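Local coordinates for putative iron-regulated protein A (Parabacteroides distasonis ATCC 8503, PDB 4ECG) that binds calcium ions and is a putative metalloendopeptidase of the imelysin-like (peptidase M75) family, possibly linked to iron regulation, at residues A[50-55]-A[186-191]. Residues are numbered along the deposited sequence; the frame is centred on the assembly and turned at random.
Sequences DMLTKM and SDTQDL
Gln189 brings the one flat group on the 186-191 side that reaches the seam: CD1 of Leu52 touches its methylene CG at 3.4 Å and sits off the edge of the amide on the NE2 side, close to its plane, while residues 50-55 place nothing over either face. Next to this, Thr188 wedges in among Met51, Leu52 and Met55. Its CG2 pushes down on the backbone of helix 29-68, 3.7 Å from Leu52 CA, and also lies against Met51 CG at 3.8 Å. With chi1 at -51°, CG2 stands anti to the Thr188 nitrogen and OG1 anti to the carbonyl carbon; the hydroxyl is bonded back to the carbonyl of Met184, one turn earlier. Helices 29-68 and 171-196 pack antiparallel in the alpha-helical imelysin fold; the axes of 50-55 and 186-191 come within 9.3 Å, at 158°. Both selenomethionine methyls close on the hydroxyl from the helix 29-68 side: CE of Met55, its chain bent at chi2 and chi3, comes to 3.2 Å from Thr188 OG1, and the extended Met51 brings its own CE to 3.5 Å from that oxygen. An alanine at Thr188 is likely to open a gap over the Leu52 backbone and beside Met51 CG, and leave both methyls without the hydroxyl they rest on. Farther along, Met51 SE meets Leu191 CD2 at 4.1 Å, the two chains nearly perpendicular, and Trp88 of helix 71-89 touches both.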
loop_
_atom_site.group_PDB
_atom_site.type_symbol
_atom_site.label_atom_id
_atom_site.label_comp_id
_atom_site.label_asym_id
_atom_site.label_seq_id
_atom_site.Cartn_x
_atom_site.Cartn_y
_atom_site.Cartn_z
ATOM N N ASP A 50 11.862 6.584 3.905
ATOM C CA ASP A 50 12.469 5.258 3.806
ATOM C C ASP A 50 12.174 4.768 2.397
ATOM O O ASP A 50 13.031 4.163 1.757
ATOM C CB ASP A 50 11.853 4.312 4.857
ATOM C CG ASP A 50 12.388 2.851 4.809
ATOM O OD1 ASP A 50 13.620 2.629 4.661
ATOM O OD2 ASP A 50 11.547 1.909 4.983
HETATM N N MSE A 51 10.955 5.010 1.921
HETATM C CA MSE A 51 10.623 4.690 0.528
HETATM C C MSE A 51 11.586 5.414 -0.474
HETATM O O MSE A 51 12.094 4.777 -1.392
HETATM C CB MSE A 51 9.177 5.027 0.209
HETATM C CG MSE A 51 8.662 4.310 -1.068
HETATM SE SE MSE A 51 6.868 4.846 -1.457
HETATM C CE MSE A 51 6.884 4.079 -3.274
ATOM N N LEU A 52 11.855 6.712 -0.298
ATOM C CA LEU A 52 12.689 7.415 -1.270
ATOM C C LEU A 52 14.086 6.793 -1.242
ATOM O O LEU A 52 14.651 6.511 -2.302
ATOM C CB LEU A 52 12.734 8.938 -1.064
ATOM C CG LEU A 52 13.624 9.766 -2.011
ATOM C CD1 LEU A 52 13.268 9.545 -3.480
ATOM C CD2 LEU A 52 13.602 11.253 -1.654
ATOM N N THR A 53 14.604 6.521 -0.041
ATOM C CA THR A 53 15.950 5.959 0.102
ATOM C C THR A 53 15.959 4.608 -0.618
ATOM O O THR A 53 16.828 4.361 -1.438
ATOM C CB THR A 53 16.404 5.837 1.582
ATOM O OG1 THR A 53 16.456 7.139 2.201
ATOM C CG2 THR A 53 17.775 5.167 1.685
ATOM N N LYS A 54 14.962 3.760 -0.365
ATOM C CA LYS A 54 14.958 2.421 -0.932
ATOM C C LYS A 54 14.689 2.457 -2.444
ATOM O O LYS A 54 15.184 1.585 -3.177
ATOM C CB LYS A 54 13.940 1.490 -0.248
ATOM C CG LYS A 54 13.980 1.381 1.276
ATOM C CD LYS A 54 14.856 0.265 1.760
ATOM C CE LYS A 54 14.999 0.214 3.289
ATOM N NZ LYS A 54 13.778 -0.363 3.889
HETATM N N MSE A 55 13.910 3.447 -2.911
HETATM C CA MSE A 55 13.643 3.613 -4.346
HETATM C C MSE A 55 14.886 4.069 -5.120
HETATM O O MSE A 55 15.130 3.612 -6.207
HETATM C CB MSE A 55 12.459 4.552 -4.607
HETATM C CG MSE A 55 11.983 4.563 -6.045
HETATM SE SE MSE A 55 11.207 2.823 -6.611
HETATM C CE MSE A 55 9.446 3.138 -5.930
ATOM N N SER A 186 10.803 8.941 -9.734
ATOM C CA SER A 186 10.277 10.287 -9.888
ATOM C C SER A 186 8.961 10.453 -9.058
ATOM O O SER A 186 8.781 11.468 -8.365
ATOM C CB SER A 186 10.019 10.526 -11.380
ATOM O OG SER A 186 9.432 11.757 -11.555
ATOM N N ASP A 187 8.064 9.460 -9.143
ATOM C CA ASP A 187 6.779 9.488 -8.445
ATOM C C ASP A 187 7.043 9.478 -6.935
ATOM O O ASP A 187 6.442 10.233 -6.195
ATOM C CB ASP A 187 5.861 8.315 -8.858
ATOM C CG ASP A 187 5.261 8.458 -10.298
ATOM O OD1 ASP A 187 5.290 9.586 -10.866
ATOM O OD2 ASP A 187 4.721 7.424 -10.855
ATOM N N THR A 188 8.008 8.677 -6.501
ATOM C CA THR A 188 8.420 8.592 -5.091
ATOM C C THR A 188 9.010 9.893 -4.567
ATOM O O THR A 188 8.679 10.323 -3.486
ATOM C CB THR A 188 9.382 7.391 -4.840
ATOM O OG1 THR A 188 8.801 6.189 -5.383
ATOM C CG2 THR A 188 9.607 7.185 -3.332
ATOM N N GLN A 189 9.883 10.516 -5.346
ATOM C CA GLN A 189 10.334 11.863 -5.040
ATOM C C GLN A 189 9.142 12.790 -4.900
ATOM O O GLN A 189 9.105 13.558 -3.953
ATOM C CB GLN A 189 11.308 12.421 -6.099
ATOM C CG GLN A 189 12.687 11.775 -6.005
ATOM C CD GLN A 189 13.535 11.924 -7.265
ATOM O OE1 GLN A 189 13.046 12.396 -8.302
ATOM N NE2 GLN A 189 14.821 11.504 -7.180
ATOM N N ASP A 190 8.180 12.732 -5.827
ATOM C CA ASP A 190 7.063 13.662 -5.768
ATOM C C ASP A 190 6.242 13.419 -4.489
ATOM O O ASP A 190 5.831 14.355 -3.834
ATOM C CB ASP A 190 6.216 13.651 -7.056
ATOM C CG ASP A 190 6.950 14.306 -8.260
ATOM O OD1 ASP A 190 7.920 15.026 -8.023
ATOM O OD2 ASP A 190 6.589 14.074 -9.434
ATOM N N LEU A 191 6.099 12.169 -4.098
ATOM C CA LEU A 191 5.319 11.783 -2.934
ATOM C C LEU A 191 5.933 12.356 -1.661
ATOM O O LEU A 191 5.234 12.945 -0.835
ATOM C CB LEU A 191 5.271 10.234 -2.846
ATOM C CG LEU A 191 4.367 9.545 -1.836
ATOM C CD1 LEU A 191 2.965 10.178 -1.835
ATOM C CD2 LEU A 191 4.313 8.031 -2.144
#